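Local coordinates for protein mandelate racemase/muconate lactonizing enzyme (Jannaschia sp., PDB 4J3Z) that probably catalyses an enolase-superfamily isomerase reaction, in which a proton is taken from the carbon beside a substrate carboxylate, although its own substrate is not established, at residues V12-Y23 / H377-E387; F92-W103 / L284-E292. One frame throughout, in Å; residues are numbered along the deposited sequence.

Interaction 1: residues V12-Y23 / H377-E387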
loop_
_atom_site.group_PDB
_atom_site.type_symbol
_atom_site.label_atom_id
_atom_site.label_comp_id
_atom_site.label_asym_id
_atom_site.label_seq_id
_atom_site.Cartn_x
_atom_site.Cartn_y
_atom_site.Cartn_z
ATOM N N VAL D 12 -0.194 -32.761 -36.813
ATOM C CA VAL D 12 0.803 -32.554 -37.854
ATOM C C VAL D 12 2.236 -32.535 -37.301
ATOM O O VAL D 12 2.530 -31.812 -36.364
ATOM C CB VAL D 12 0.505 -31.273 -38.676
ATOM C CG1 VAL D 12 1.529 -31.103 -39.781
ATOM C CG2 VAL D 12 -0.892 -31.336 -39.291
ATOM N N ALA D 13 3.110 -33.349 -37.884
ATOM C CA ALA D 13 4.538 -33.358 -37.533
ATOM C C ALA D 13 5.321 -32.452 -38.473
ATOM O O ALA D 13 5.391 -32.721 -39.673
ATOM C CB ALA D 13 5.103 -34.774 -37.580
ATOM N N PRO D 14 5.877 -31.349 -37.942
ATOM C CA PRO D 14 6.820 -30.579 -38.744
ATOM C C PRO D 14 8.046 -31.427 -39.064
ATOM O O PRO D 14 8.535 -32.146 -38.180
ATOM C CB PRO D 14 7.209 -29.432 -37.810
ATOM C CG PRO D 14 6.011 -29.249 -36.936
ATOM C CD PRO D 14 5.519 -30.649 -36.692
ATOM N N PRO D 15 8.530 -31.372 -40.319
ATOM C CA PRO D 15 9.776 -32.068 -40.627
ATOM C C PRO D 15 10.966 -31.427 -39.909
ATOM O O PRO D 15 10.842 -30.303 -39.402
ATOM C CB PRO D 15 9.915 -31.908 -42.147
ATOM C CG PRO D 15 9.066 -30.736 -42.507
ATOM C CD PRO D 15 7.930 -30.749 -41.514
ATOM N N PRO D 16 12.106 -32.144 -39.834
ATOM C CA PRO D 16 13.361 -31.551 -39.379
ATOM C C PRO D 16 13.566 -30.142 -39.959
ATOM O O PRO D 16 13.275 -29.922 -41.142
ATOM C CB PRO D 16 14.415 -32.518 -39.938
ATOM C CG PRO D 16 13.692 -33.806 -40.202
ATOM C CD PRO D 16 12.226 -33.610 -39.950
ATOM N N PRO D 17 14.080 -29.195 -39.148
ATOM C CA PRO D 17 14.580 -29.330 -37.775
ATOM C C PRO D 17 13.530 -29.126 -36.671
ATOM O O PRO D 17 13.875 -29.082 -35.488
ATOM C CB PRO D 17 15.670 -28.247 -37.689
ATOM C CG PRO D 17 15.698 -27.552 -39.030
ATOM C CD PRO D 17 14.389 -27.864 -39.689
ATOM N N GLY D 18 12.261 -29.019 -37.049
ATOM C CA GLY D 18 11.184 -28.905 -36.076
ATOM C C GLY D 18 11.010 -27.520 -35.465
ATOM O O GLY D 18 10.590 -27.396 -34.297
ATOM N N TRP D 19 11.342 -26.481 -36.241
ATOM C CA TRP D 19 11.008 -25.112 -35.860
ATOM C C TRP D 19 9.485 -25.012 -35.888
ATOM O O TRP D 19 8.864 -25.084 -36.958
ATOM C CB TRP D 19 11.617 -24.070 -36.814
ATOM C CG TRP D 19 13.108 -24.183 -37.134
ATOM C CD1 TRP D 19 13.695 -23.897 -38.330
ATOM C CD2 TRP D 19 14.175 -24.596 -36.255
ATOM N NE1 TRP D 19 15.052 -24.103 -38.260
ATOM C CE2 TRP D 19 15.374 -24.537 -37.001
ATOM C CE3 TRP D 19 14.233 -25.016 -34.919
ATOM C CZ2 TRP D 19 16.617 -24.877 -36.456
ATOM C CZ3 TRP D 19 15.470 -25.358 -34.377
ATOM C CH2 TRP D 19 16.647 -25.284 -35.147
ATOM N N GLY D 20 8.889 -24.869 -34.710
ATOM C CA GLY D 20 7.440 -24.887 -34.577
ATOM C C GLY D 20 6.955 -25.871 -33.529
ATOM O O GLY D 20 5.888 -25.679 -32.948
ATOM N N GLY D 21 7.734 -26.924 -33.301
ATOM C CA GLY D 21 7.451 -27.920 -32.275
ATOM C C GLY D 21 7.475 -29.339 -32.803
ATOM O O GLY D 21 7.629 -29.554 -34.009
ATOM N N ARG D 22 7.342 -30.305 -31.893
ATOM C CA ARG D 22 7.186 -31.719 -32.245
ATOM C C ARG D 22 5.941 -31.981 -33.097
ATOM O O ARG D 22 5.995 -32.757 -34.061
ATOM C CB ARG D 22 7.118 -32.586 -30.988
ATOM C CG ARG D 22 8.448 -33.151 -30.510
ATOM C CD ARG D 22 8.217 -34.483 -29.809
ATOM N NE ARG D 22 9.417 -35.016 -29.170
ATOM C CZ ARG D 22 9.743 -34.832 -27.892
ATOM N NH1 ARG D 22 8.963 -34.124 -27.092
ATOM N NH2 ARG D 22 10.859 -35.369 -27.409
ATOM N N TYR D 23 4.825 -31.350 -32.729
ATOM C CA TYR D 23 3.564 -31.486 -33.463
ATOM C C TYR D 23 2.699 -30.237 -33.357
ATOM O O TYR D 23 2.760 -29.518 -32.351
ATOM C CB TYR D 23 2.771 -32.699 -32.970
ATOM C CG TYR D 23 2.448 -32.687 -31.490
ATOM C CD1 TYR D 23 1.417 -31.890 -30.983
ATOM C CD2 TYR D 23 3.166 -33.480 -30.599
ATOM C CE1 TYR D 23 1.117 -31.879 -29.635
ATOM C CE2 TYR D 23 2.866 -33.481 -29.249
ATOM C CZ TYR D 23 1.844 -32.676 -28.773
ATOM O OH TYR D 23 1.544 -32.668 -27.431
ATOM N N HIS D 377 2.081 -35.898 -43.282
ATOM C CA HIS D 377 2.850 -35.526 -42.092
ATOM C C HIS D 377 2.145 -35.819 -40.767
ATOM O O HIS D 377 2.559 -35.299 -39.724
ATOM C CB HIS D 377 3.191 -34.041 -42.139
ATOM C CG HIS D 377 4.270 -33.692 -43.111
ATOM N ND1 HIS D 377 4.021 -33.429 -44.441
ATOM C CD2 HIS D 377 5.604 -33.526 -42.938
ATOM C CE1 HIS D 377 5.156 -33.129 -45.047
ATOM N NE2 HIS D 377 6.131 -33.182 -44.157
ATOM N N ARG D 378 1.090 -36.632 -40.795
ATOM C CA ARG D 378 0.334 -36.945 -39.578
ATOM C C ARG D 378 1.209 -37.492 -38.446
ATOM O O ARG D 378 2.131 -38.284 -38.677
ATOM C CB ARG D 378 -0.849 -37.876 -39.870
ATOM C CG ARG D 378 -0.488 -39.338 -40.025
ATOM C CD ARG D 378 -1.468 -40.052 -40.938
ATOM N NE ARG D 378 -0.920 -41.324 -41.398
ATOM C CZ ARG D 378 -0.145 -41.469 -42.471
ATOM N NH1 ARG D 378 0.184 -40.420 -43.214
ATOM N NH2 ARG D 378 0.307 -42.672 -42.800
ATOM N N TYR D 379 0.961 -37.011 -37.249
ATOM C CA TYR D 379 1.694 -37.397 -36.073
ATOM C C TYR D 379 1.393 -38.822 -35.606
ATOM O O TYR D 379 0.280 -39.246 -35.661
ATOM C CB TYR D 379 1.386 -36.395 -34.965
ATOM C CG TYR D 379 2.183 -36.618 -33.726
ATOM C CD1 TYR D 379 3.457 -36.167 -33.636
ATOM C CD2 TYR D 379 1.671 -37.298 -32.672
ATOM C CE1 TYR D 379 4.191 -36.377 -32.519
ATOM C CE2 TYR D 379 2.407 -37.505 -31.564
ATOM C CZ TYR D 379 3.669 -37.050 -31.504
ATOM O OH TYR D 379 4.431 -37.246 -30.417
ATOM N N THR D 380 2.395 -39.565 -35.186
ATOM C CA THR D 380 2.152 -40.859 -34.579
ATOM C C THR D 380 2.845 -41.169 -33.232
ATOM O O THR D 380 2.442 -42.069 -32.538
ATOM C CB THR D 380 2.391 -41.946 -35.631
ATOM O OG1 THR D 380 1.593 -43.090 -35.339
ATOM C CG2 THR D 380 3.839 -42.300 -35.726
ATOM N N GLY D 381 3.870 -40.393 -32.877
ATOM C CA GLY D 381 4.729 -40.619 -31.704
ATOM C C GLY D 381 4.069 -40.463 -30.339
ATOM O O GLY D 381 2.884 -40.142 -30.244
ATOM N N ASN D 382 4.849 -40.691 -29.282
ATOM C CA ASN D 382 4.346 -40.664 -27.899
ATOM C C ASN D 382 4.601 -39.354 -27.150
ATOM O O ASN D 382 3.768 -38.919 -26.349
ATOM C CB ASN D 382 4.938 -41.824 -27.086
ATOM C CG ASN D 382 4.311 -43.166 -27.425
ATOM O OD1 ASN D 382 3.719 -43.344 -28.490
ATOM N ND2 ASN D 382 4.446 -44.124 -26.513
ATOM N N ARG D 383 5.754 -38.740 -27.414
ATOM C CA ARG D 383 6.235 -37.586 -26.644
ATOM C C ARG D 383 5.458 -36.283 -26.922
ATOM O O ARG D 383 4.565 -36.251 -27.780
ATOM C CB ARG D 383 7.747 -37.395 -26.855
ATOM C CG ARG D 383 8.562 -38.685 -26.920
ATOM C CD ARG D 383 8.779 -39.329 -25.555
ATOM N NE ARG D 383 9.974 -38.809 -24.895
ATOM C CZ ARG D 383 10.551 -39.353 -23.827
ATOM N NH1 ARG D 383 10.051 -40.450 -23.268
ATOM N NH2 ARG D 383 11.636 -38.797 -23.312
ATOM N N LEU D 384 5.801 -35.219 -26.193
ATOM C CA LEU D 384 5.055 -33.954 -26.240
ATOM C C LEU D 384 5.614 -32.921 -27.217
ATOM O O LEU D 384 6.765 -32.997 -27.626
ATOM C CB LEU D 384 4.967 -33.326 -24.841
ATOM C CG LEU D 384 4.172 -34.062 -23.764
ATOM C CD1 LEU D 384 4.500 -33.502 -22.390
ATOM C CD2 LEU D 384 2.677 -34.000 -24.042
ATOM N N HIS D 385 4.771 -31.945 -27.561
ATOM C CA HIS D 385 5.127 -30.831 -28.444
ATOM C C HIS D 385 6.289 -30.017 -27.868
ATOM O O HIS D 385 7.249 -29.706 -28.579
ATOM C CB HIS D 385 3.895 -29.944 -28.677
ATOM C CG HIS D 385 4.216 -28.555 -29.130
ATOM N ND1 HIS D 385 4.662 -28.270 -30.405
ATOM C CD2 HIS D 385 4.155 -27.369 -28.479
ATOM C CE1 HIS D 385 4.856 -26.968 -30.518
ATOM N NE2 HIS D 385 4.557 -26.399 -29.365
ATOM N N LEU D 386 6.173 -29.678 -26.583
ATOM C CA LEU D 386 7.244 -29.039 -25.823
ATOM C C LEU D 386 7.467 -29.802 -24.523
ATOM O O LEU D 386 6.511 -30.270 -23.902
ATOM C CB LEU D 386 6.904 -27.578 -25.519
ATOM C CG LEU D 386 7.360 -26.520 -26.526
ATOM C CD1 LEU D 386 6.541 -25.250 -26.367
ATOM C CD2 LEU D 386 8.849 -26.231 -26.367
ATOM N N GLU D 387 8.728 -29.939 -24.127
ATOM C CA GLU D 387 9.073 -30.665 -22.904
ATOM C C GLU D 387 10.129 -29.939 -22.075
ATOM O O GLU D 387 10.941 -29.182 -22.613
ATOM C CB GLU D 387 9.529 -32.097 -23.224
ATOM C CG GLU D 387 8.387 -33.056 -23.536
ATOM C CD GLU D 387 8.803 -34.517 -23.514
ATOM O OE1 GLU D 387 9.811 -34.851 -22.854
ATOM O OE2 GLU D 387 8.111 -35.338 -24.152
#
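Val-12 and Arg-378 form a single backbone bridge, their CA atoms 4.7 Å apart, and the two irregular chains come together again where Arg-22 lies beside His-385. A nearly straight hydrogen bond from Ala-13 N to His-377 O (2.7 Å) holds the first meeting point; a weak one from Arg-22 N to His-385 O marks the second. Between them sits Tyr-23. Its CG lies between backbone N and carbonyl carbon (chi1 57°), directing the ring into the bend of 377-387. There its edge meets the face of Tyr-379 with CD2 leading, planes at 61°, while His-385 CB lies over a face of Tyr-23, 3.6 Å from the ring centroid, in a CH-pi contact. A flat tyrosine suits this slot because edge and face serve different neighbours. Tyr-379 OH hydrogen-bonds weakly to Arg-383 O. The His-385 imidazole turns its edge to Gly-20 O, and its CE1 comes within 3.3 Å of Gly-21 CA, close because no side chain intervenes. Arg-22 runs out extended: NH1 donates in the guanidinium plane to a lone pair of Leu-384 O, at a modelled 2.5 Å that is unusually short and says nothing of strength, and makes a salt bridge to Glu-387 OE2 (3.3 Å) whose hydrogen bond is weak and bent; OE2 also accepts from Leu-384 N. Arg-383 CB lies over the guanidinium's centre. The cluster, with the Ala-13 and Arg-22 bonds, joins the C-terminal tail to the loop between the first two strands, probably within an enolase-superfamily capping domain; in relatives that loop helps close the active site.

Interaction 2: residues F92-W103 / L284-E292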
loop_
_atom_site.group_PDB
_atom_site.type_symbol
_atom_site.label_atom_id
_atom_site.label_comp_id
_atom_site.label_asym_id
_atom_site.label_seq_id
_atom_site.Cartn_x
_atom_site.Cartn_y
_atom_site.Cartn_z
ATOM N N PHE D 92 -9.486 -24.813 -22.249
ATOM C CA PHE D 92 -9.711 -23.551 -22.934
ATOM C C PHE D 92 -8.759 -23.369 -24.107
ATOM O O PHE D 92 -9.113 -22.738 -25.111
ATOM C CB PHE D 92 -9.648 -22.380 -21.958
ATOM C CG PHE D 92 -10.630 -21.285 -22.269
ATOM C CD1 PHE D 92 -11.993 -21.561 -22.378
ATOM C CD2 PHE D 92 -10.201 -19.979 -22.435
ATOM C CE1 PHE D 92 -12.905 -20.555 -22.659
ATOM C CE2 PHE D 92 -11.107 -18.963 -22.702
ATOM C CZ PHE D 92 -12.459 -19.248 -22.817
ATOM N N GLY D 93 -7.555 -23.928 -23.983
ATOM C CA GLY D 93 -6.652 -24.067 -25.123
ATOM C C GLY D 93 -7.333 -24.824 -26.255
ATOM O O GLY D 93 -7.155 -24.492 -27.429
ATOM N N ALA D 94 -8.116 -25.836 -25.899
ATOM C CA ALA D 94 -8.928 -26.559 -26.873
ATOM C C ALA D 94 -9.970 -25.621 -27.507
ATOM O O ALA D 94 -10.112 -25.576 -28.731
ATOM C CB ALA D 94 -9.600 -27.759 -26.219
ATOM N N PHE D 95 -10.670 -24.860 -26.670
ATOM C CA PHE D 95 -11.645 -23.878 -27.137
ATOM C C PHE D 95 -11.068 -22.875 -28.138
ATOM O O PHE D 95 -11.739 -22.506 -29.109
ATOM C CB PHE D 95 -12.272 -23.115 -25.958
ATOM C CG PHE D 95 -13.168 -21.987 -26.387
ATOM C CD1 PHE D 95 -14.477 -22.237 -26.787
ATOM C CD2 PHE D 95 -12.691 -20.676 -26.425
ATOM C CE1 PHE D 95 -15.293 -21.200 -27.211
ATOM C CE2 PHE D 95 -13.503 -19.641 -26.849
ATOM C CZ PHE D 95 -14.801 -19.903 -27.249
ATOM N N SER D 96 -9.841 -22.420 -27.883
ATOM C CA SER D 96 -9.223 -21.362 -28.675
ATOM C C SER D 96 -9.117 -21.773 -30.130
ATOM O O SER D 96 -9.522 -21.023 -31.028
ATOM C CB SER D 96 -7.844 -21.010 -28.126
ATOM O OG SER D 96 -7.855 -20.979 -26.712
ATOM N N GLY D 97 -8.573 -22.968 -30.358
ATOM C CA GLY D 97 -8.493 -23.539 -31.695
ATOM C C GLY D 97 -9.819 -23.425 -32.411
ATOM O O GLY D 97 -9.899 -22.874 -33.513
ATOM N N LEU D 98 -10.866 -23.914 -31.755
ATOM C CA LEU D 98 -12.220 -23.916 -32.309
ATOM C C LEU D 98 -12.786 -22.508 -32.514
ATOM O O LEU D 98 -13.416 -22.241 -33.548
ATOM C CB LEU D 98 -13.145 -24.757 -31.430
ATOM C CG LEU D 98 -12.576 -26.110 -30.973
ATOM C CD1 LEU D 98 -13.457 -26.705 -29.881
ATOM C CD2 LEU D 98 -12.403 -27.089 -32.135
ATOM N N GLU D 99 -12.488 -21.606 -31.618
ATOM C CA GLU D 99 -12.893 -20.233 -31.712
ATOM C C GLU D 99 -12.280 -19.521 -32.894
ATOM O O GLU D 99 -12.945 -18.799 -33.580
ATOM C CB GLU D 99 -12.584 -19.517 -30.375
ATOM C CG GLU D 99 -13.039 -18.094 -30.235
ATOM C CD GLU D 99 -11.946 -17.086 -30.429
ATOM O OE1 GLU D 99 -11.045 -17.277 -31.220
ATOM O OE2 GLU D 99 -11.992 -16.085 -29.773
ATOM N N MET D 100 -11.002 -19.745 -33.117
ATOM C CA MET D 100 -10.350 -19.282 -34.356
ATOM C C MET D 100 -11.101 -19.781 -35.594
ATOM O O MET D 100 -11.294 -19.034 -36.561
ATOM C CB MET D 100 -8.905 -19.764 -34.454
ATOM C CG MET D 100 -7.942 -19.323 -33.358
ATOM S SD MET D 100 -6.363 -20.068 -33.770
ATOM C CE MET D 100 -5.330 -19.612 -32.383
ATOM N N ALA D 101 -11.525 -21.048 -35.557
ATOM C CA ALA D 101 -12.259 -21.665 -36.673
ATOM C C ALA D 101 -13.580 -20.953 -36.943
ATOM O O ALA D 101 -13.992 -20.827 -38.097
ATOM C CB ALA D 101 -12.490 -23.153 -36.420
ATOM N N CYS D 102 -14.230 -20.491 -35.876
ATOM C CA CYS D 102 -15.439 -19.671 -35.977
ATOM C C CYS D 102 -15.173 -18.367 -36.728
ATOM O O CYS D 102 -15.800 -18.121 -37.761
ATOM C CB CYS D 102 -16.031 -19.387 -34.593
ATOM S SG CYS D 102 -16.757 -20.839 -33.794
ATOM N N TRP D 103 -14.233 -17.555 -36.232
ATOM C CA TRP D 103 -13.840 -16.303 -36.900
ATOM C C TRP D 103 -13.490 -16.499 -38.382
ATOM O O TRP D 103 -13.710 -15.605 -39.205
ATOM C CB TRP D 103 -12.666 -15.644 -36.174
ATOM C CG TRP D 103 -13.019 -15.011 -34.865
ATOM C CD1 TRP D 103 -12.650 -15.437 -33.615
ATOM C CD2 TRP D 103 -13.801 -13.826 -34.671
ATOM N NE1 TRP D 103 -13.161 -14.588 -32.652
ATOM C CE2 TRP D 103 -13.880 -13.599 -33.276
ATOM C CE3 TRP D 103 -14.460 -12.944 -35.539
ATOM C CZ2 TRP D 103 -14.579 -12.522 -32.738
ATOM C CZ3 TRP D 103 -15.161 -11.871 -34.995
ATOM C CH2 TRP D 103 -15.213 -11.672 -33.613
ATOM N N LEU D 284 -2.325 -17.514 -28.854
ATOM C CA LEU D 284 -3.769 -17.466 -29.073
ATOM C C LEU D 284 -4.455 -18.821 -28.933
ATOM O O LEU D 284 -5.596 -18.887 -28.483
ATOM C CB LEU D 284 -4.094 -16.806 -30.415
ATOM C CG LEU D 284 -4.498 -15.327 -30.390
ATOM C CD1 LEU D 284 -3.795 -14.524 -29.302
ATOM C CD2 LEU D 284 -4.269 -14.682 -31.745
ATOM N N GLY D 285 -3.748 -19.891 -29.290
ATOM C CA GLY D 285 -4.279 -21.251 -29.194
ATOM C C GLY D 285 -4.351 -21.804 -27.786
ATOM O O GLY D 285 -4.760 -22.947 -27.589
ATOM N N ARG D 286 -3.943 -20.991 -26.812
ATOM C CA ARG D 286 -4.015 -21.317 -25.386
ATOM C C ARG D 286 -4.815 -20.265 -24.613
ATOM O O ARG D 286 -5.630 -20.609 -23.746
ATOM C CB ARG D 286 -2.598 -21.418 -24.810
ATOM C CG ARG D 286 -2.486 -21.321 -23.292
ATOM C CD ARG D 286 -1.070 -21.603 -22.827
ATOM N NE ARG D 286 -0.707 -23.002 -23.033
ATOM C CZ ARG D 286 0.540 -23.455 -23.193
ATOM N NH1 ARG D 286 1.580 -22.620 -23.189
ATOM N NH2 ARG D 286 0.745 -24.755 -23.374
ATOM N N ALA D 287 -4.561 -18.990 -24.918
ATOM C CA ALA D 287 -5.120 -17.848 -24.167
ATOM C C ALA D 287 -6.644 -17.792 -24.130
ATOM O O ALA D 287 -7.223 -17.205 -23.217
ATOM C CB ALA D 287 -4.571 -16.536 -24.709
ATOM N N GLY D 288 -7.289 -18.383 -25.131
ATOM C CA GLY D 288 -8.743 -18.344 -25.226
ATOM C C GLY D 288 -9.246 -17.902 -26.580
ATOM O O GLY D 288 -10.454 -17.740 -26.769
ATOM N N GLY D 289 -8.316 -17.693 -27.517
ATOM C CA GLY D 289 -8.665 -17.387 -28.909
ATOM C C GLY D 289 -8.520 -15.936 -29.329
ATOM O O GLY D 289 -8.000 -15.105 -28.592
ATOM N N ILE D 290 -9.003 -15.634 -30.529
ATOM C CA ILE D 290 -8.832 -14.312 -31.146
ATOM C C ILE D 290 -9.578 -13.200 -30.393
ATOM O O ILE D 290 -9.047 -12.100 -30.229
ATOM C CB ILE D 290 -9.273 -14.346 -32.622
ATOM C CG1 ILE D 290 -8.563 -15.491 -33.354
ATOM C CG2 ILE D 290 -9.019 -13.007 -33.300
ATOM C CD1 ILE D 290 -9.098 -15.779 -34.738
ATOM N N TRP D 291 -10.790 -13.498 -29.925
ATOM C CA TRP D 291 -11.632 -12.526 -29.224
ATOM C C TRP D 291 -11.109 -12.282 -27.819
ATOM O O TRP D 291 -11.037 -11.137 -27.366
ATOM C CB TRP D 291 -13.093 -12.992 -29.198
ATOM C CG TRP D 291 -14.078 -11.961 -28.723
ATOM C CD1 TRP D 291 -14.727 -11.946 -27.520
ATOM C CD2 TRP D 291 -14.528 -10.803 -29.435
ATOM N NE1 TRP D 291 -15.552 -10.846 -27.436
ATOM C CE2 TRP D 291 -15.450 -10.127 -28.595
ATOM C CE3 TRP D 291 -14.247 -10.271 -30.701
ATOM C CZ2 TRP D 291 -16.098 -8.947 -28.984
ATOM C CZ3 TRP D 291 -14.885 -9.100 -31.088
ATOM C CH2 TRP D 291 -15.806 -8.447 -30.227
ATOM N N GLU D 292 -10.722 -13.354 -27.135
ATOM C CA GLU D 292 -10.028 -13.216 -25.861
ATOM C C GLU D 292 -8.756 -12.386 -26.068
ATOM O O GLU D 292 -8.492 -11.451 -25.316
ATOM C CB GLU D 292 -9.748 -14.591 -25.241
ATOM C CG GLU D 292 -9.552 -14.594 -23.722
ATOM C CD GLU D 292 -10.813 -14.245 -22.914
ATOM O OE1 GLU D 292 -11.911 -14.063 -23.506
ATOM O OE2 GLU D 292 -10.700 -14.141 -21.667
#
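Trp-103 and Ile-290 lie alongside one another, pointing in opposite directions, where helix 89-109 meets the start of helix 290-302. Ile-290 CB is 3.7 Å from Trp-103 CD1. With CG1 anti to its carbonyl carbon (chi1 -52°), the isoleucine sends CD1 back toward helix 89-109, where it reaches Met-100 CA at 3.7 Å. A beta-branched residue fits well here: CG2 lies over the indole face, while the CG1-CD1 branch fits between Met-100 and Trp-103 CD1. Met-100 crosses Ile-290 at about a right angle, and its long unbranched chain reaches from Ile-290 to Leu-284, where CE meets Leu-284 CB at 3.6 Å. It also touches Ala-320 of helix 315-327. This is the seam between the capping domain and the (beta/alpha) barrel of an enolase-superfamily fold, with 284-292 following barrel strand 279-280. Beside the apolar trio, the buried carboxylate of Glu-99 receives the first two N-H groups of helix 290-302: Ile-290 N to OE1 at 2.7 Å and Trp-291 N to OE2 at 2.9 Å, both on the syn side. The helix dipole would probably favour the negative charge. Trp-103 NE1 adds a weak bond to OE2, which may help fix the indole's rotation. Gly-289, at the N-cap, has positive phi, and its CA lies 3.3 Å from Glu-99 OE1, an approach open to a residue without a side chain. One turn back toward the start of the helix, Ser-96 packs CB on Leu-284 O and returns OG to Phe-92 O (2.7 Å), and Phe-92 CE2 touches Gly-288 CA at 3.5 Å.

Interaction 2 is nested along the chain within the loop closed by interaction 1; their centres are 21 Å apart and their nearest atoms about 6 Å apart, without touching. Tyr-42 lies between them: its ring meets that of His-385, its backbone is hydrogen-bonded to Gly-285, and Arg-286 packs on it. Helix 48-62 places Pro-48 against Tyr-23 and Tyr-379, and packs on the Ala-94 flank of helix 89-109, a part that does not touch 284-292. Interaction 1 joins the two ends of the chain, probably within the capping domain, whereas interaction 2 seats that domain on the barrel. In relatives the active site lies between the two domains, with the 12-23 loop probably near it.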